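Local coordinates for attaching and effacing protein, pathogenesis factor (Escherichia coli, PDB 4E9L) that acts as a bacterial surface adhesin of the intimin/invasin family, this piece of it being a row of immunoglobulin-like domains, at residues A[209-215]-A[256-262]; A[194-200]-A[279-285]; A[336-342]-A[372-378]. All coordinates share one frame; numbering follows the deposited sequence.

Interactions 1 and 2 build one immunoglobulin-like domain, while interaction 3 belongs to the following domain of the row. The centres of interactions 1 and 2 are 16 Å apart and the two touch: strands 211-217 and 198-201 are sheet neighbours, with a probable hydrogen bond from Thr215 N to Ser200 O (2.9 Å) and packing of Val214 CG1 on Val199 CG2 (3.5 Å). Interaction 3 is separate, its centre 43 Å from that of interaction 1 and its nearest atoms about 20 Å away. Interactions 1 and 3 pair antiparallel strands within a sheet; interaction 2 instead spans the two sheets of its domain.

Interaction 1 of 3, residues A[209-215]-A[256-262]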
loop_
_atom_site.group_PDB
_atom_site.type_symbol
_atom_site.label_atom_id
_atom_site.label_comp_id
_atom_site.label_asym_id
_atom_site.label_seq_id
_atom_site.Cartn_x
_atom_site.Cartn_y
_atom_site.Cartn_z
ATOM N N GLY A 209 -0.552 11.670 -14.183
ATOM C CA GLY A 209 0.810 11.272 -14.541
ATOM C C GLY A 209 1.639 10.827 -13.345
ATOM O O GLY A 209 2.696 10.225 -13.521
ATOM N N GLU A 210 1.187 11.131 -12.112
ATOM C CA GLU A 210 1.931 10.787 -10.893
ATOM C C GLU A 210 1.408 9.483 -10.306
ATOM O O GLU A 210 0.386 8.941 -10.751
ATOM C CB GLU A 210 1.904 11.935 -9.844
ATOM C CG GLU A 210 2.353 13.307 -10.351
ATOM C CD GLU A 210 3.744 13.390 -10.951
ATOM O OE1 GLU A 210 4.641 12.637 -10.503
ATOM O OE2 GLU A 210 3.939 14.218 -11.871
ATOM N N SER A 211 2.118 8.977 -9.321
ATOM C CA SER A 211 1.774 7.695 -8.744
ATOM C C SER A 211 1.609 7.765 -7.239
ATOM O O SER A 211 2.007 8.759 -6.614
ATOM C CB SER A 211 2.869 6.696 -9.107
ATOM O OG SER A 211 4.085 7.088 -8.494
ATOM N N THR A 212 0.995 6.721 -6.666
ATOM C CA THR A 212 0.839 6.528 -5.221
ATOM C C THR A 212 1.094 5.048 -4.884
ATOM O O THR A 212 1.191 4.217 -5.787
ATOM C CB THR A 212 -0.532 7.063 -4.699
ATOM O OG1 THR A 212 -0.489 7.124 -3.269
ATOM C CG2 THR A 212 -1.707 6.184 -5.089
ATOM N N THR A 213 1.211 4.732 -3.590
ATOM C CA THR A 213 1.414 3.380 -3.106
ATOM C C THR A 213 0.093 2.800 -2.666
ATOM O O THR A 213 -0.699 3.458 -1.978
ATOM C CB THR A 213 2.453 3.322 -1.960
ATOM O OG1 THR A 213 3.664 3.924 -2.418
ATOM C CG2 THR A 213 2.738 1.876 -1.522
ATOM N N VAL A 214 -0.152 1.591 -3.104
ATOM C CA VAL A 214 -1.339 0.812 -2.735
ATOM C C VAL A 214 -0.834 -0.226 -1.741
ATOM O O VAL A 214 0.165 -0.886 -2.033
ATOM C CB VAL A 214 -1.973 0.120 -3.964
ATOM C CG1 VAL A 214 -3.228 -0.667 -3.568
ATOM C CG2 VAL A 214 -2.305 1.127 -5.031
ATOM N N THR A 215 -1.510 -0.386 -0.592
ATOM C CA THR A 215 -1.138 -1.420 0.388
ATOM C C THR A 215 -2.327 -2.397 0.549
ATOM O O THR A 215 -3.475 -1.961 0.738
ATOM C CB THR A 215 -0.765 -0.788 1.766
ATOM O OG1 THR A 215 0.318 0.128 1.621
ATOM C CG2 THR A 215 -0.342 -1.833 2.797
ATOM N N TYR A 256 1.290 -6.361 1.444
ATOM C CA TYR A 256 1.832 -6.313 0.065
ATOM C C TYR A 256 1.686 -4.901 -0.437
ATOM O O TYR A 256 0.676 -4.257 -0.155
ATOM C CB TYR A 256 1.059 -7.251 -0.893
ATOM C CG TYR A 256 1.018 -8.686 -0.436
ATOM C CD1 TYR A 256 1.843 -9.644 -1.014
ATOM C CD2 TYR A 256 0.133 -9.098 0.562
ATOM C CE1 TYR A 256 1.793 -10.976 -0.611
ATOM C CE2 TYR A 256 0.082 -10.427 0.981
ATOM C CZ TYR A 256 0.918 -11.361 0.392
ATOM O OH TYR A 256 0.896 -12.662 0.800
ATOM N N VAL A 257 2.668 -4.410 -1.187
ATOM C CA VAL A 257 2.558 -3.042 -1.721
ATOM C C VAL A 257 2.751 -3.013 -3.226
ATOM O O VAL A 257 3.469 -3.852 -3.772
ATOM C CB VAL A 257 3.492 -2.015 -1.016
ATOM C CG1 VAL A 257 3.184 -1.913 0.492
ATOM C CG2 VAL A 257 4.976 -2.345 -1.267
ATOM N N ALA A 258 2.152 -2.016 -3.900
ATOM C CA ALA A 258 2.333 -1.845 -5.350
ATOM C C ALA A 258 2.251 -0.376 -5.655
ATOM O O ALA A 258 1.714 0.398 -4.851
ATOM C CB ALA A 258 1.249 -2.612 -6.128
ATOM N N THR A 259 2.776 0.013 -6.817
ATOM C CA THR A 259 2.701 1.381 -7.328
ATOM C C THR A 259 1.549 1.515 -8.309
ATOM O O THR A 259 1.485 0.799 -9.307
ATOM C CB THR A 259 4.015 1.820 -7.978
ATOM O OG1 THR A 259 5.066 1.627 -7.038
ATOM C CG2 THR A 259 3.972 3.304 -8.432
ATOM N N LEU A 260 0.677 2.474 -8.047
ATOM C CA LEU A 260 -0.447 2.773 -8.925
ATOM C C LEU A 260 -0.029 4.052 -9.645
ATOM O O LEU A 260 0.228 5.060 -8.978
ATOM C CB LEU A 260 -1.729 3.014 -8.076
ATOM C CG LEU A 260 -3.070 3.221 -8.817
ATOM C CD1 LEU A 260 -4.232 3.128 -7.841
ATOM C CD2 LEU A 260 -3.148 4.605 -9.430
ATOM N N THR A 261 0.073 4.008 -10.985
ATOM C CA THR A 261 0.435 5.195 -11.764
ATOM C C THR A 261 -0.819 5.676 -12.489
ATOM O O THR A 261 -1.459 4.892 -13.186
ATOM C CB THR A 261 1.579 4.916 -12.775
ATOM O OG1 THR A 261 2.660 4.227 -12.140
ATOM C CG2 THR A 261 2.105 6.208 -13.433
ATOM N N THR A 262 -1.162 6.950 -12.342
ATOM C CA THR A 262 -2.331 7.500 -13.059
ATOM C C THR A 262 -1.880 7.926 -14.459
ATOM O O THR A 262 -0.691 8.142 -14.676
ATOM C CB THR A 262 -2.907 8.720 -12.311
ATOM O OG1 THR A 262 -1.940 9.758 -12.359
ATOM C CG2 THR A 262 -3.278 8.404 -10.858
HETATM O O HOH W 1 4.799 3.754 -4.949
#
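Tyr256 meets Thr215 through its backbone, Tyr256 O receiving a CA-H...O contact from Thr215 CA at 3.4 Å, while its phenol leads away to Ile226 O and Leu229 N. Val257 lies beside Thr215, both side chains pointing the same way, and its CG1 comes to 3.7 Å from Thr215 OG1. Ala258 and Val214 form an antiparallel hydrogen-bonded pair; the bond from Val214 N to Ala258 O is 2.8 Å long and practically straight (179° at the hydrogen). Thr259 and Thr213 then form a non-hydrogen-bonded antiparallel pair. Each turns OG1 away from its carbonyl carbon (chi1 -54° in Thr259), which lets one water bridge them, 2.8 Å from Thr213 OG1 and 3.0 Å from Thr259 OG1. The methyl CG2 of Thr259 reaches Ser211 CB at 3.6 Å. On the buried face Leu260 CB packs 3.6 Å from Val214 CG2, and its backbone exchanges two bonds with Thr212. Past Thr261, which pairs with Ser211, Thr262 grips Glu210 O twice: its N-H points nearly straight at the oxygen (171°), and its OG1 donates at 2.9 Å, in the carbonyl plane on a lone pair. The two strands are the inner pair of a four-stranded antiparallel sheet, flanked by 198-201 beyond 211-217 and by 244-252 beyond 255-261, and Thr212 and Thr262 face Leu287 and Val289 of strand 278-290.

Interaction 2 of 3, residues A[194-200]-A[279-285]; sequences SNQSKVS and PAATEAA
Val199 points its side chain at the 279-285 segment and makes the tight part of this contact. Its CG1 sits between the backbone N and the carbonyl carbon (chi1 62°), a setting that brings the methyl to 3.3 Å from Glu283 O, with Ala281 CB at 3.8 Å and Ala285 CB at 4.1 Å. Beside this packing a water bridges the backbones, accepting from Val199 N at 3.0 Å and donating to Glu283 O at 2.9 Å. A second close point lies at the loop end, where Thr282 OG1 donates to Ser194 O over only 2.6 Å, approaching 16° off the carbonyl plane. Nearby, Ser197 CB lies 3.1 Å from Ala280 O; that carbonyl is buried with no polar partner in the model, whereas Ser197 OG is held by Ser193 O and Lys219 N. The looser side belongs to exposed residues: the side chains of Asn195, Lys198 and Glu283 leave the backbone pointing away from the other segment. Strand 198-201 edges one sheet and 278-290 belongs to the other, which the chain joins next through 205-207, parallel to 278-290. Such a switch of the first strand between sheets is seen in many immunoglobulin-like beta sandwiches.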
loop_
_atom_site.group_PDB
_atom_site.type_symbol
_atom_site.label_atom_id
_atom_site.label_comp_id
_atom_site.label_asym_id
_atom_site.label_seq_id
_atom_site.Cartn_x
_atom_site.Cartn_y
_atom_site.Cartn_z
ATOM N N SER A 194 -12.163 -11.823 1.951
ATOM C CA SER A 194 -12.322 -10.461 1.432
ATOM C C SER A 194 -12.799 -9.528 2.547
ATOM O O SER A 194 -12.433 -8.366 2.567
ATOM C CB SER A 194 -13.332 -10.434 0.287
ATOM O OG SER A 194 -13.006 -11.386 -0.713
ATOM N N ASN A 195 -13.606 -10.054 3.487
ATOM C CA ASN A 195 -14.152 -9.259 4.602
ATOM C C ASN A 195 -13.108 -8.793 5.603
ATOM O O ASN A 195 -13.215 -7.680 6.101
ATOM C CB ASN A 195 -15.260 -10.027 5.325
ATOM C CG ASN A 195 -16.392 -10.427 4.418
ATOM O OD1 ASN A 195 -17.275 -9.623 4.094
ATOM N ND2 ASN A 195 -16.352 -11.666 3.943
ATOM N N GLN A 196 -12.098 -9.635 5.884
ATOM C CA GLN A 196 -11.027 -9.357 6.847
ATOM C C GLN A 196 -9.834 -8.660 6.195
ATOM O O GLN A 196 -8.996 -8.069 6.889
ATOM C CB GLN A 196 -10.551 -10.672 7.494
ATOM C CG GLN A 196 -11.533 -11.254 8.520
ATOM C CD GLN A 196 -11.734 -10.358 9.714
ATOM O OE1 GLN A 196 -10.803 -10.065 10.478
ATOM N NE2 GLN A 196 -12.956 -9.898 9.891
ATOM N N SER A 197 -9.749 -8.747 4.868
ATOM C CA SER A 197 -8.625 -8.167 4.136
ATOM C C SER A 197 -8.937 -6.713 3.778
ATOM O O SER A 197 -10.103 -6.350 3.608
ATOM C CB SER A 197 -8.306 -8.996 2.900
ATOM O OG SER A 197 -7.983 -10.324 3.278
ATOM N N LYS A 198 -7.897 -5.887 3.665
ATOM C CA LYS A 198 -8.111 -4.462 3.429
ATOM C C LYS A 198 -7.106 -3.901 2.464
ATOM O O LYS A 198 -5.914 -4.221 2.559
ATOM C CB LYS A 198 -8.010 -3.705 4.772
ATOM C CG LYS A 198 -8.508 -2.258 4.730
ATOM C CD LYS A 198 -8.525 -1.601 6.108
ATOM C CE LYS A 198 -8.872 -0.133 6.033
ATOM N NZ LYS A 198 -8.928 0.480 7.386
ATOM N N VAL A 199 -7.580 -3.004 1.591
ATOM C CA VAL A 199 -6.755 -2.255 0.644
ATOM C C VAL A 199 -6.821 -0.748 0.988
ATOM O O VAL A 199 -7.888 -0.242 1.323
ATOM C CB VAL A 199 -7.036 -2.567 -0.862
ATOM C CG1 VAL A 199 -8.466 -2.208 -1.263
ATOM C CG2 VAL A 199 -6.040 -1.826 -1.771
ATOM N N SER A 200 -5.682 -0.044 0.866
ATOM C CA SER A 200 -5.548 1.361 1.207
ATOM C C SER A 200 -4.623 2.035 0.198
ATOM O O SER A 200 -3.749 1.386 -0.348
ATOM C CB SER A 200 -4.939 1.450 2.612
ATOM O OG SER A 200 -4.577 2.765 2.994
ATOM N N PRO A 279 -11.781 -10.564 -6.169
ATOM C CA PRO A 279 -11.453 -9.467 -5.237
ATOM C C PRO A 279 -10.763 -9.962 -3.980
ATOM O O PRO A 279 -11.172 -10.965 -3.381
ATOM C CB PRO A 279 -12.811 -8.854 -4.896
ATOM C CG PRO A 279 -13.667 -9.168 -6.070
ATOM C CD PRO A 279 -13.199 -10.493 -6.601
ATOM N N ALA A 280 -9.673 -9.296 -3.618
ATOM C CA ALA A 280 -8.910 -9.697 -2.434
ATOM C C ALA A 280 -9.238 -8.815 -1.233
ATOM O O ALA A 280 -8.689 -9.024 -0.164
ATOM C CB ALA A 280 -7.411 -9.686 -2.729
ATOM N N ALA A 281 -10.123 -7.828 -1.398
ATOM C CA ALA A 281 -10.490 -6.935 -0.294
ATOM C C ALA A 281 -11.978 -6.649 -0.276
ATOM O O ALA A 281 -12.660 -6.856 -1.282
ATOM C CB ALA A 281 -9.688 -5.645 -0.364
ATOM N N THR A 282 -12.481 -6.176 0.881
ATOM C CA THR A 282 -13.898 -5.864 1.104
ATOM C C THR A 282 -14.407 -4.842 0.110
ATOM O O THR A 282 -15.433 -5.050 -0.534
ATOM C CB THR A 282 -14.130 -5.375 2.552
ATOM O OG1 THR A 282 -13.190 -5.984 3.445
ATOM C CG2 THR A 282 -15.534 -5.637 3.022
ATOM N N GLU A 283 -13.675 -3.744 -0.035
ATOM C CA GLU A 283 -14.083 -2.685 -0.945
ATOM C C GLU A 283 -12.843 -2.106 -1.589
ATOM O O GLU A 283 -11.768 -2.126 -0.991
ATOM C CB GLU A 283 -14.911 -1.609 -0.212
ATOM C CG GLU A 283 -14.197 -0.958 0.964
ATOM C CD GLU A 283 -15.011 0.065 1.738
ATOM O OE1 GLU A 283 -15.468 1.058 1.126
ATOM O OE2 GLU A 283 -15.156 -0.111 2.969
ATOM N N ALA A 284 -12.980 -1.639 -2.823
ATOM C CA ALA A 284 -11.861 -1.067 -3.574
ATOM C C ALA A 284 -11.390 0.214 -2.901
ATOM O O ALA A 284 -12.212 0.934 -2.314
ATOM C CB ALA A 284 -12.306 -0.768 -4.999
ATOM N N ALA A 285 -10.078 0.483 -2.935
ATOM C CA ALA A 285 -9.575 1.759 -2.407
ATOM C C ALA A 285 -9.942 2.833 -3.459
ATOM O O ALA A 285 -9.832 2.582 -4.665
ATOM C CB ALA A 285 -8.076 1.713 -2.213
HETATM O O HOH W 2 -10.513 -2.595 1.595
#

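Interaction 3 of 3, residues A[336-342]-A[372-378]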
loop_
_atom_site.group_PDB
_atom_site.type_symbol
_atom_site.label_atom_id
_atom_site.label_comp_id
_atom_site.label_asym_id
_atom_site.label_seq_id
_atom_site.Cartn_x
_atom_site.Cartn_y
_atom_site.Cartn_z
ATOM N N PRO A 336 2.896 37.863 -9.397
ATOM C CA PRO A 336 3.723 37.791 -10.617
ATOM C C PRO A 336 5.060 38.523 -10.417
ATOM O O PRO A 336 5.214 39.280 -9.464
ATOM C CB PRO A 336 2.882 38.515 -11.690
ATOM C CG PRO A 336 1.618 38.942 -11.023
ATOM C CD PRO A 336 1.815 38.857 -9.536
ATOM N N VAL A 337 6.019 38.263 -11.297
ATOM C CA VAL A 337 7.345 38.895 -11.302
ATOM C C VAL A 337 7.325 39.953 -12.443
ATOM O O VAL A 337 6.857 39.670 -13.541
ATOM C CB VAL A 337 8.447 37.820 -11.501
ATOM C CG1 VAL A 337 9.771 38.451 -11.897
ATOM C CG2 VAL A 337 8.610 36.957 -10.241
ATOM N N PHE A 338 7.775 41.172 -12.149
ATOM C CA PHE A 338 7.795 42.295 -13.108
ATOM C C PHE A 338 9.203 42.707 -13.480
ATOM O O PHE A 338 10.051 42.826 -12.601
ATOM C CB PHE A 338 7.051 43.522 -12.509
ATOM C CG PHE A 338 5.636 43.207 -12.075
ATOM C CD1 PHE A 338 5.330 43.000 -10.729
ATOM C CD2 PHE A 338 4.611 43.105 -13.010
ATOM C CE1 PHE A 338 4.014 42.726 -10.322
ATOM C CE2 PHE A 338 3.299 42.832 -12.603
ATOM C CZ PHE A 338 3.014 42.616 -11.265
ATOM N N SER A 339 9.442 42.972 -14.776
ATOM C CA SER A 339 10.718 43.490 -15.287
ATOM C C SER A 339 10.450 44.469 -16.432
ATOM O O SER A 339 9.301 44.601 -16.868
ATOM C CB SER A 339 11.645 42.345 -15.713
ATOM O OG SER A 339 11.090 41.618 -16.796
ATOM N N GLY A 340 11.494 45.170 -16.885
ATOM C CA GLY A 340 11.375 46.158 -17.951
ATOM C C GLY A 340 11.228 47.552 -17.382
ATOM O O GLY A 340 11.099 47.690 -16.163
ATOM N N ALA A 341 11.290 48.592 -18.249
ATOM C CA ALA A 341 11.225 50.014 -17.860
ATOM C C ALA A 341 10.048 50.347 -16.916
ATOM O O ALA A 341 10.253 51.033 -15.920
ATOM C CB ALA A 341 11.165 50.903 -19.102
ATOM N N ALA A 342 8.843 49.830 -17.205
ATOM C CA ALA A 342 7.657 50.113 -16.390
ATOM C C ALA A 342 7.654 49.465 -14.994
ATOM O O ALA A 342 6.779 49.779 -14.197
ATOM C CB ALA A 342 6.382 49.778 -17.164
ATOM N N ALA A 372 6.499 54.607 -17.082
ATOM C CA ALA A 372 5.960 54.246 -18.405
ATOM C C ALA A 372 6.956 53.315 -19.122
ATOM O O ALA A 372 8.076 53.127 -18.666
ATOM C CB ALA A 372 5.738 55.507 -19.236
ATOM N N GLY A 373 6.535 52.747 -20.233
ATOM C CA GLY A 373 7.404 51.888 -21.006
ATOM C C GLY A 373 6.971 50.450 -20.983
ATOM O O GLY A 373 5.879 50.116 -20.515
ATOM N N GLN A 374 7.845 49.591 -21.491
ATOM C CA GLN A 374 7.542 48.181 -21.567
ATOM C C GLN A 374 7.526 47.506 -20.195
ATOM O O GLN A 374 8.364 47.812 -19.340
ATOM C CB GLN A 374 8.484 47.498 -22.585
ATOM C CG GLN A 374 8.051 46.108 -22.983
ATOM C CD GLN A 374 8.937 45.522 -24.055
ATOM O OE1 GLN A 374 8.744 45.755 -25.246
ATOM N NE2 GLN A 374 9.899 44.709 -23.653
ATOM N N LEU A 375 6.490 46.658 -19.953
ATOM C CA LEU A 375 6.365 45.889 -18.732
ATOM C C LEU A 375 6.217 44.412 -19.082
ATOM O O LEU A 375 5.266 44.047 -19.779
ATOM C CB LEU A 375 5.153 46.330 -17.870
ATOM C CG LEU A 375 4.929 45.554 -16.548
ATOM C CD1 LEU A 375 6.053 45.845 -15.523
ATOM C CD2 LEU A 375 3.606 45.954 -15.886
ATOM N N SER A 376 7.134 43.574 -18.558
ATOM C CA SER A 376 7.095 42.130 -18.738
ATOM C C SER A 376 6.478 41.542 -17.457
ATOM O O SER A 376 6.954 41.835 -16.353
ATOM C CB SER A 376 8.499 41.596 -19.017
ATOM O OG SER A 376 8.662 40.235 -18.661
ATOM N N VAL A 377 5.382 40.782 -17.601
ATOM C CA VAL A 377 4.672 40.205 -16.463
ATOM C C VAL A 377 4.791 38.669 -16.491
ATOM O O VAL A 377 4.259 38.024 -17.403
ATOM C CB VAL A 377 3.183 40.689 -16.423
ATOM C CG1 VAL A 377 2.440 40.102 -15.235
ATOM C CG2 VAL A 377 3.082 42.207 -16.397
ATOM N N MET A 378 5.468 38.098 -15.486
ATOM C CA MET A 378 5.648 36.655 -15.427
ATOM C C MET A 378 4.850 36.057 -14.279
ATOM O O MET A 378 5.203 36.258 -13.106
ATOM C CB MET A 378 7.143 36.252 -15.386
ATOM C CG MET A 378 7.385 34.727 -15.261
ATOM S SD MET A 378 6.576 33.665 -16.517
ATOM C CE MET A 378 7.575 34.081 -17.996
HETATM O O HOH W 3 9.114 39.596 -15.836
#
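An antiparallel strand pair from one sheet of an immunoglobulin-like beta sandwich joins Val337-Ser339 to Ser376-Met378, and strands 337-339 and 373-378 run at 160° to each other. Val337 and Met378 form one hydrogen-bonded pair, Val337 N reaching Met378 O at 2.8 Å with Met378 N returning the bond to Val337 O. Ser339 and Ser376 form the next, the bond from Ser376 N to Ser339 O (2.9 Å) being shorter than that from Ser339 N to Ser376 O (3.2 Å). Between these pairs Phe338 faces Val377 with no backbone bond from one to the other. Phe338 CG stands beside the backbone N, anti to the carbonyl carbon (chi1 -55°), and this sends the CD2 edge toward Val377 CG2, which it meets at 3.8 Å, near the ring plane; the two side chains lie alongside one another. Leu375 comes at a slant from the next position on this face and puts CD1 3.9 Å from Phe338 CB. Pro336 CB extends the same apolar row by touching Val377 CG1.

Beyond Ser339 the ladder changes character. Gly340, with positive phi, takes the chain out of the strand into the 3-10 turn that starts at Ala341, yet Ala342 N still bonds to Gln374 O, standing 39° out of the carbonyl plane and hence not on a lone pair. The turn also packs Ala342 CB 3.7 Å from Leu375 CB, and the side chains of both residues also touch Val395. Strand 391-395 carries the sheet on from the far side of 373-381, through backbone bonds to Gly373, Leu375 and Val377. On the face opposite Phe338, a water 3.0 Å from Ser339 OG also donates to Val337 O.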